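Long-range contacts in activating signal cointegrator 1 complex subunit 3 (Homo sapiens, PDB 6YXQ), which unwinds duplex DNA in the 3'-5' direction using ATP, serving alkylation repair and the rescue of stalled ribosomes, and scaffolds the ASCC complex: residues D46-I54 / L153-R164; I77-V85 / I94-F102. One frame throughout, in Å; residues are numbered along the deposited sequence.

Contact 1 of 2, residues D46-I54 / L153-R164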
loop_
_atom_site.group_PDB
_atom_site.type_symbol
_atom_site.label_atom_id
_atom_site.label_comp_id
_atom_site.label_asym_id
_atom_site.label_seq_id
_atom_site.Cartn_x
_atom_site.Cartn_y
_atom_site.Cartn_z
ATOM N N ASP A 46 15.340 11.912 -19.989
ATOM C CA ASP A 46 14.885 11.650 -21.340
ATOM C C ASP A 46 13.438 11.201 -21.232
ATOM O O ASP A 46 12.965 10.839 -20.150
ATOM C CB ASP A 46 15.739 10.573 -22.017
ATOM C CG ASP A 46 15.720 9.248 -21.257
ATOM O OD1 ASP A 46 16.196 8.233 -21.805
ATOM O OD2 ASP A 46 15.234 9.222 -20.105
ATOM N N LEU A 47 12.735 11.241 -22.354
ATOM C CA LEU A 47 11.450 10.563 -22.417
ATOM C C LEU A 47 11.621 9.432 -23.418
ATOM O O LEU A 47 12.759 9.095 -23.767
ATOM C CB LEU A 47 10.328 11.544 -22.786
ATOM C CG LEU A 47 8.843 11.150 -22.759
ATOM C CD1 LEU A 47 8.037 12.128 -21.927
ATOM C CD2 LEU A 47 8.282 11.091 -24.171
ATOM N N GLY A 48 10.514 8.835 -23.860
ATOM C CA GLY A 48 10.505 7.763 -24.837
ATOM C C GLY A 48 11.592 7.854 -25.884
ATOM O O GLY A 48 12.432 6.958 -25.991
ATOM N N LEU A 49 11.622 8.941 -26.644
ATOM C CA LEU A 49 12.600 9.086 -27.710
ATOM C C LEU A 49 13.346 10.399 -27.553
ATOM O O LEU A 49 12.729 11.457 -27.408
ATOM C CB LEU A 49 11.932 9.014 -29.083
ATOM C CG LEU A 49 11.082 7.770 -29.345
ATOM C CD1 LEU A 49 10.593 7.805 -30.768
ATOM C CD2 LEU A 49 11.851 6.476 -29.060
ATOM N N THR A 50 14.670 10.322 -27.595
ATOM C CA THR A 50 15.518 11.494 -27.500
ATOM C C THR A 50 15.558 12.237 -28.832
ATOM O O THR A 50 15.103 11.746 -29.867
ATOM C CB THR A 50 16.927 11.093 -27.084
ATOM O OG1 THR A 50 17.810 12.204 -27.268
ATOM C CG2 THR A 50 17.405 9.954 -27.942
ATOM N N TRP A 51 16.136 13.439 -28.791
ATOM C CA TRP A 51 16.189 14.309 -29.963
ATOM C C TRP A 51 16.977 13.674 -31.110
ATOM O O TRP A 51 16.571 13.751 -32.281
ATOM C CB TRP A 51 16.804 15.648 -29.553
ATOM C CG TRP A 51 16.788 16.682 -30.612
ATOM C CD1 TRP A 51 17.866 17.210 -31.262
ATOM C CD2 TRP A 51 15.636 17.329 -31.150
ATOM N NE1 TRP A 51 17.453 18.145 -32.180
ATOM C CE2 TRP A 51 16.087 18.239 -32.127
ATOM C CE3 TRP A 51 14.264 17.226 -30.904
ATOM C CZ2 TRP A 51 15.216 19.040 -32.855
ATOM C CZ3 TRP A 51 13.401 18.018 -31.628
ATOM C CH2 TRP A 51 13.880 18.915 -32.593
ATOM N N LYS A 52 18.120 13.058 -30.794
ATOM C CA LYS A 52 18.919 12.390 -31.821
ATOM C C LYS A 52 18.154 11.227 -32.450
ATOM O O LYS A 52 18.184 11.041 -33.672
ATOM C CB LYS A 52 20.239 11.911 -31.214
ATOM C CG LYS A 52 21.166 13.040 -30.774
ATOM C CD LYS A 52 22.467 12.503 -30.182
ATOM C CE LYS A 52 23.462 13.622 -29.871
ATOM N NZ LYS A 52 23.914 14.357 -31.097
ATOM N N LYS A 53 17.463 10.432 -31.627
ATOM C CA LYS A 53 16.620 9.368 -32.163
ATOM C C LYS A 53 15.535 9.934 -33.070
ATOM O O LYS A 53 15.217 9.342 -34.110
ATOM C CB LYS A 53 16.006 8.554 -31.020
ATOM C CG LYS A 53 16.723 7.233 -30.749
ATOM C CD LYS A 53 16.005 6.385 -29.708
ATOM C CE LYS A 53 16.535 6.640 -28.293
ATOM N NZ LYS A 53 15.854 5.829 -27.232
ATOM N N ILE A 54 14.974 11.090 -32.705
ATOM C CA ILE A 54 13.894 11.680 -33.491
ATOM C C ILE A 54 14.401 12.121 -34.856
ATOM O O ILE A 54 13.750 11.879 -35.883
ATOM C CB ILE A 54 13.240 12.847 -32.727
ATOM C CG1 ILE A 54 12.368 12.324 -31.585
ATOM C CG2 ILE A 54 12.391 13.683 -33.656
ATOM C CD1 ILE A 54 11.844 13.412 -30.682
ATOM N N LEU A 153 6.608 5.207 -36.056
ATOM C CA LEU A 153 7.000 6.064 -34.942
ATOM C C LEU A 153 6.324 5.621 -33.651
ATOM O O LEU A 153 6.966 5.547 -32.596
ATOM C CB LEU A 153 6.665 7.526 -35.248
ATOM C CG LEU A 153 6.946 8.541 -34.133
ATOM C CD1 LEU A 153 8.423 8.597 -33.818
ATOM C CD2 LEU A 153 6.462 9.916 -34.522
ATOM N N VAL A 154 5.029 5.322 -33.715
ATOM C CA VAL A 154 4.310 4.909 -32.512
ATOM C C VAL A 154 4.901 3.619 -31.961
ATOM O O VAL A 154 5.127 3.488 -30.752
ATOM C CB VAL A 154 2.807 4.760 -32.802
ATOM C CG1 VAL A 154 2.081 4.311 -31.545
ATOM C CG2 VAL A 154 2.232 6.068 -33.322
ATOM N N GLN A 155 5.153 2.644 -32.843
ATOM C CA GLN A 155 5.763 1.387 -32.429
ATOM C C GLN A 155 7.132 1.617 -31.817
ATOM O O GLN A 155 7.512 0.933 -30.865
ATOM C CB GLN A 155 5.884 0.437 -33.621
ATOM C CG GLN A 155 4.680 -0.443 -33.890
ATOM C CD GLN A 155 4.952 -1.453 -34.993
ATOM O OE1 GLN A 155 6.106 -1.701 -35.350
ATOM N NE2 GLN A 155 3.890 -2.024 -35.553
ATOM N N MET A 156 7.896 2.567 -32.362
ATOM C CA MET A 156 9.216 2.861 -31.817
ATOM C C MET A 156 9.125 3.449 -30.417
ATOM O O MET A 156 9.910 3.080 -29.534
ATOM C CB MET A 156 9.960 3.812 -32.744
ATOM C CG MET A 156 11.448 3.635 -32.708
ATOM S SD MET A 156 12.237 4.624 -33.973
ATOM C CE MET A 156 12.490 6.152 -33.104
ATOM N N THR A 157 8.191 4.382 -30.201
ATOM C CA THR A 157 7.985 4.903 -28.850
ATOM C C THR A 157 7.551 3.794 -27.904
ATOM O O THR A 157 8.036 3.707 -26.771
ATOM C CB THR A 157 6.947 6.034 -28.825
ATOM O OG1 THR A 157 5.625 5.478 -28.793
ATOM C CG2 THR A 157 7.086 6.961 -30.007
ATOM N N GLU A 158 6.636 2.936 -28.356
ATOM C CA GLU A 158 6.119 1.877 -27.498
ATOM C C GLU A 158 7.210 0.880 -27.143
ATOM O O GLU A 158 7.309 0.431 -25.995
ATOM C CB GLU A 158 4.951 1.176 -28.191
ATOM C CG GLU A 158 4.011 0.480 -27.234
ATOM C CD GLU A 158 3.457 1.424 -26.194
ATOM O OE1 GLU A 158 3.020 2.531 -26.579
ATOM O OE2 GLU A 158 3.475 1.062 -24.996
ATOM N N LYS A 159 8.052 0.545 -28.118
ATOM C CA LYS A 159 9.105 -0.435 -27.910
ATOM C C LYS A 159 10.107 0.049 -26.871
ATOM O O LYS A 159 10.454 -0.684 -25.937
ATOM C CB LYS A 159 9.802 -0.732 -29.237
ATOM C CG LYS A 159 11.119 -1.467 -29.060
ATOM C CD LYS A 159 11.747 -1.898 -30.378
ATOM C CE LYS A 159 12.032 -3.384 -30.395
ATOM N NZ LYS A 159 13.023 -3.808 -29.364
ATOM N N GLU A 160 10.585 1.286 -27.011
ATOM C CA GLU A 160 11.602 1.750 -26.078
ATOM C C GLU A 160 11.031 1.879 -24.674
ATOM O O GLU A 160 11.718 1.575 -23.691
ATOM C CB GLU A 160 12.209 3.073 -26.551
ATOM C CG GLU A 160 13.382 3.535 -25.689
ATOM C CD GLU A 160 12.941 4.481 -24.595
ATOM O OE1 GLU A 160 11.737 4.810 -24.565
ATOM O OE2 GLU A 160 13.785 4.887 -23.766
ATOM N N HIS A 161 9.774 2.313 -24.555
ATOM C CA HIS A 161 9.134 2.281 -23.246
ATOM C C HIS A 161 9.041 0.851 -22.732
ATOM O O HIS A 161 9.194 0.602 -21.530
ATOM C CB HIS A 161 7.750 2.920 -23.300
ATOM C CG HIS A 161 7.058 2.949 -21.972
ATOM N ND1 HIS A 161 6.399 1.854 -21.453
ATOM C CD2 HIS A 161 6.942 3.929 -21.045
ATOM C CE1 HIS A 161 5.898 2.162 -20.269
ATOM N NE2 HIS A 161 6.213 3.416 -19.999
ATOM N N GLY A 162 8.808 -0.103 -23.634
ATOM C CA GLY A 162 8.755 -1.495 -23.222
ATOM C C GLY A 162 10.125 -2.071 -22.913
ATOM O O GLY A 162 10.269 -2.906 -22.017
ATOM N N ASP A 163 11.149 -1.635 -23.646
ATOM C CA ASP A 163 12.495 -2.138 -23.409
ATOM C C ASP A 163 13.089 -1.653 -22.093
ATOM O O ASP A 163 14.105 -2.205 -21.662
ATOM C CB ASP A 163 13.413 -1.746 -24.572
ATOM C CG ASP A 163 13.079 -2.490 -25.861
ATOM O OD1 ASP A 163 12.175 -3.356 -25.837
ATOM O OD2 ASP A 163 13.716 -2.206 -26.900
ATOM N N ARG A 164 12.496 -0.643 -21.451
ATOM C CA ARG A 164 12.974 -0.196 -20.147
ATOM C C ARG A 164 12.959 -1.353 -19.159
ATOM O O ARG A 164 12.023 -2.155 -19.136
ATOM C CB ARG A 164 12.104 0.948 -19.613
ATOM C CG ARG A 164 12.007 2.174 -20.514
ATOM C CD ARG A 164 11.558 3.400 -19.720
ATOM N NE ARG A 164 10.703 4.302 -20.493
ATOM C CZ ARG A 164 11.149 5.327 -21.216
ATOM N NH1 ARG A 164 12.450 5.591 -21.277
ATOM N NH2 ARG A 164 10.291 6.090 -21.880
#
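The R164 guanidinium turns an edge to the chain at L47 and G48. R164 NH2 lies 3.4 Å from G48 N and 3.9 Å from L47 C, all near the guanidinium plane. Both nitrogens are donors, so this is contact without a hydrogen bond. One face of the group carries E160 OE1, set off toward the rim. The other carboxylate oxygen, E160 OE2, makes a salt bridge to R164 NH1 at 2.9 Å. The E160 chain bends at chi2 (-94°), and its carboxylate lies beside the R164 guanidinium. K53 crosses E160 at about a right angle, with K53 NZ 3.7 Å from E160 CG. With an alanine in place of E160, the R164 guanidinium would probably lose its salt-bridge mate and be freer to turn from G48. Toward the N-terminal end of segment 153-164 the contact is apolar. L49 CD1 meets the M156 methyl CE, T157 CG2 at 3.7 Å and L153 CD1 at 3.8 Å. T157 OG1 turns instead to V154 O, a hydrogen bond within its own helix. The contact lays the loop entering helix 51-61, with T50 at the N-cap, against the C-terminal part of helix 147-163 in the all-helical ASCC2-binding region.

Contact 2 of 2, residues I77-V85 / I94-F102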
loop_
_atom_site.group_PDB
_atom_site.type_symbol
_atom_site.label_atom_id
_atom_site.label_comp_id
_atom_site.label_asym_id
_atom_site.label_seq_id
_atom_site.Cartn_x
_atom_site.Cartn_y
_atom_site.Cartn_z
ATOM N N ILE A 77 11.102 24.178 -33.288
ATOM C CA ILE A 77 10.924 23.433 -32.039
ATOM C C ILE A 77 12.094 23.680 -31.087
ATOM O O ILE A 77 11.909 23.812 -29.870
ATOM C CB ILE A 77 10.743 21.930 -32.321
ATOM C CG1 ILE A 77 9.550 21.688 -33.240
ATOM C CG2 ILE A 77 10.555 21.172 -31.023
ATOM C CD1 ILE A 77 9.381 20.235 -33.639
ATOM N N LEU A 78 13.318 23.726 -31.621
ATOM C CA LEU A 78 14.484 24.000 -30.785
ATOM C C LEU A 78 14.389 25.379 -30.148
ATOM O O LEU A 78 14.737 25.555 -28.974
ATOM C CB LEU A 78 15.763 23.895 -31.609
ATOM C CG LEU A 78 16.217 22.485 -31.963
ATOM C CD1 LEU A 78 17.208 22.527 -33.112
ATOM C CD2 LEU A 78 16.809 21.810 -30.736
ATOM N N HIS A 79 13.929 26.369 -30.913
ATOM C CA HIS A 79 13.748 27.707 -30.362
ATOM C C HIS A 79 12.696 27.708 -29.254
ATOM O O HIS A 79 12.892 28.327 -28.194
ATOM C CB HIS A 79 13.376 28.672 -31.492
ATOM C CG HIS A 79 13.197 30.089 -31.052
ATOM N ND1 HIS A 79 14.060 30.713 -30.177
ATOM C CD2 HIS A 79 12.257 31.008 -31.372
ATOM C CE1 HIS A 79 13.654 31.953 -29.971
ATOM N NE2 HIS A 79 12.562 32.157 -30.683
ATOM N N ALA A 80 11.577 27.008 -29.475
ATOM C CA ALA A 80 10.549 26.923 -28.440
ATOM C C ALA A 80 11.095 26.280 -27.173
ATOM O O ALA A 80 10.803 26.733 -26.058
ATOM C CB ALA A 80 9.337 26.143 -28.951
ATOM N N ALA A 81 11.888 25.219 -27.323
ATOM C CA ALA A 81 12.470 24.587 -26.144
ATOM C C ALA A 81 13.450 25.526 -25.455
ATOM O O ALA A 81 13.475 25.607 -24.224
ATOM C CB ALA A 81 13.146 23.270 -26.518
ATOM N N LYS A 82 14.245 26.267 -26.230
ATOM C CA LYS A 82 15.143 27.250 -25.633
ATOM C C LYS A 82 14.370 28.214 -24.744
ATOM O O LYS A 82 14.761 28.480 -23.604
ATOM C CB LYS A 82 15.905 28.012 -26.720
ATOM C CG LYS A 82 16.992 28.935 -26.173
ATOM C CD LYS A 82 17.137 30.206 -27.006
ATOM C CE LYS A 82 17.579 29.899 -28.435
ATOM N NZ LYS A 82 17.668 31.125 -29.286
ATOM N N GLN A 83 13.249 28.729 -25.247
ATOM C CA GLN A 83 12.424 29.619 -24.433
ATOM C C GLN A 83 11.899 28.907 -23.186
ATOM O O GLN A 83 11.953 29.455 -22.079
ATOM C CB GLN A 83 11.270 30.180 -25.262
ATOM C CG GLN A 83 11.725 30.986 -26.462
ATOM C CD GLN A 83 10.597 31.328 -27.425
ATOM O OE1 GLN A 83 9.672 30.544 -27.634
ATOM N NE2 GLN A 83 10.682 32.504 -28.027
ATOM N N ILE A 84 11.400 27.674 -23.340
ATOM C CA ILE A 84 10.802 26.974 -22.200
ATOM C C ILE A 84 11.870 26.533 -21.207
ATOM O O ILE A 84 11.753 26.774 -19.999
ATOM C CB ILE A 84 9.972 25.769 -22.666
ATOM C CG1 ILE A 84 8.729 26.229 -23.424
ATOM C CG2 ILE A 84 9.596 24.905 -21.462
ATOM C CD1 ILE A 84 7.856 25.092 -23.898
ATOM N N VAL A 85 12.906 25.842 -21.694
ATOM C CA VAL A 85 13.903 25.262 -20.798
ATOM C C VAL A 85 14.808 26.345 -20.221
ATOM O O VAL A 85 15.174 26.299 -19.041
ATOM C CB VAL A 85 14.710 24.167 -21.528
ATOM C CG1 VAL A 85 15.508 23.337 -20.533
ATOM C CG2 VAL A 85 13.781 23.254 -22.316
ATOM N N ILE A 94 18.174 21.786 -23.585
ATOM C CA ILE A 94 17.137 22.319 -24.463
ATOM C C ILE A 94 16.857 21.359 -25.613
ATOM O O ILE A 94 15.737 21.316 -26.127
ATOM C CB ILE A 94 17.488 23.732 -24.967
ATOM C CG1 ILE A 94 18.451 23.685 -26.147
ATOM C CG2 ILE A 94 18.047 24.591 -23.841
ATOM C CD1 ILE A 94 18.726 25.053 -26.741
ATOM N N GLU A 95 17.832 20.536 -26.008
ATOM C CA GLU A 95 17.542 19.525 -27.022
ATOM C C GLU A 95 16.608 18.444 -26.483
ATOM O O GLU A 95 15.690 18.005 -27.189
ATOM C CB GLU A 95 18.837 18.912 -27.545
ATOM C CG GLU A 95 19.575 19.819 -28.506
ATOM C CD GLU A 95 20.678 19.103 -29.251
ATOM O OE1 GLU A 95 21.184 18.080 -28.734
ATOM O OE2 GLU A 95 21.040 19.572 -30.351
ATOM N N SER A 96 16.814 17.998 -25.235
ATOM C CA SER A 96 15.875 17.039 -24.650
ATOM C C SER A 96 14.515 17.675 -24.399
ATOM O O SER A 96 13.486 16.992 -24.492
ATOM C CB SER A 96 16.427 16.438 -23.352
ATOM O OG SER A 96 17.159 17.386 -22.600
ATOM N N GLY A 97 14.486 18.978 -24.110
ATOM C CA GLY A 97 13.213 19.676 -24.042
ATOM C C GLY A 97 12.514 19.738 -25.387
ATOM O O GLY A 97 11.291 19.619 -25.467
ATOM N N ALA A 98 13.281 19.921 -26.465
ATOM C CA ALA A 98 12.699 19.896 -27.805
ATOM C C ALA A 98 12.152 18.516 -28.141
ATOM O O ALA A 98 11.087 18.395 -28.758
ATOM C CB ALA A 98 13.736 20.327 -28.842
ATOM N N ALA A 99 12.874 17.462 -27.756
ATOM C CA ALA A 99 12.362 16.109 -27.959
ATOM C C ALA A 99 11.078 15.894 -27.171
ATOM O O ALA A 99 10.119 15.297 -27.674
ATOM C CB ALA A 99 13.414 15.078 -27.560
ATOM N N PHE A 100 11.044 16.393 -25.936
ATOM C CA PHE A 100 9.837 16.311 -25.122
ATOM C C PHE A 100 8.679 17.065 -25.762
ATOM O O PHE A 100 7.536 16.596 -25.739
ATOM C CB PHE A 100 10.126 16.860 -23.726
ATOM C CG PHE A 100 8.938 16.859 -22.826
ATOM C CD1 PHE A 100 8.537 15.696 -22.196
ATOM C CD2 PHE A 100 8.217 18.017 -22.611
ATOM C CE1 PHE A 100 7.436 15.689 -21.368
ATOM C CE2 PHE A 100 7.117 18.016 -21.784
ATOM C CZ PHE A 100 6.726 16.849 -21.160
ATOM N N LEU A 101 8.952 18.239 -26.330
ATOM C CA LEU A 101 7.906 18.998 -27.007
ATOM C C LEU A 101 7.375 18.234 -28.212
ATOM O O LEU A 101 6.159 18.055 -28.359
ATOM C CB LEU A 101 8.436 20.367 -27.433
ATOM C CG LEU A 101 8.625 21.367 -26.297
ATOM C CD1 LEU A 101 9.165 22.666 -26.833
ATOM C CD2 LEU A 101 7.320 21.598 -25.547
ATOM N N PHE A 102 8.281 17.774 -29.083
ATOM C CA PHE A 102 7.868 17.023 -30.264
ATOM C C PHE A 102 7.003 15.837 -29.873
ATOM O O PHE A 102 5.927 15.628 -30.443
ATOM C CB PHE A 102 9.092 16.560 -31.053
ATOM C CG PHE A 102 8.758 15.677 -32.226
ATOM C CD1 PHE A 102 8.523 16.224 -33.477
ATOM C CD2 PHE A 102 8.691 14.300 -32.082
ATOM C CE1 PHE A 102 8.221 15.411 -34.564
ATOM C CE2 PHE A 102 8.382 13.482 -33.166
ATOM C CZ PHE A 102 8.147 14.038 -34.403
#
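L101 points from helix 91-105 into helix 64-85. Its CB lies 4.2 Å from I77 CG2. CG stands anti to the carbonyl carbon (chi1 -74°) and carries the branches on toward A80, A81 and I84. L101 CD1 rests against the A81 backbone, 3.8 Å from A81 N, and also touches the methyls of A80 and A81. L101 CD2 meets I84 CD1 at 3.9 Å, the two side chains tip to tip. L101 is thus a knob in a hole made by I77, A80, A81 and I84. A81 returns the packing as a knob among I94, G97, A98 and L101, with A81 CB 3.8 Å from A98 CB. This is knobs-into-holes packing between consecutive helices of an all-helical domain. The segment axes approach to 8.1 Å, and their directions differ by 113°. The residues at the crossing are small, A81, G97 and A98, consistent with that approach. V85 CG2 rests on G97 CA at 4.0 Å. I94 flanks the crossing: CG2 packs on V85 CB and CD1 on K82 CB. Beyond A98, I77 CD1 meets the edge of the F102 ring at F102 CD1, 4.1 Å away. L78 lies alongside E95, pointing the same way, and L78 CD2 also touches A98 CB at 3.9 Å. Helix 128-142 backs I77 and A80, while I119 of helix 113-123 touches I84 and L101.

In the fold
Contact 2 is buried and apolar. Contact 1 is only partly buried: L49 is buried against M156 and T157, which are themselves partly exposed, while charged groups gather round the backbone of a loop. Their centres are about 17 Å apart, yet the two meet directly. W51 packs on E95 and A99, I54 on F102, and L47 on F100. Segments 46-54 and 94-102 therefore share a surface, and W51 also reaches L78 of helix 64-85. Contact 2 joins neighbours in sequence, helices 64-85 and 91-105. Contact 1 brings together parts about a hundred residues apart, setting helix 147-163 against the loop that leads into helix 51-61.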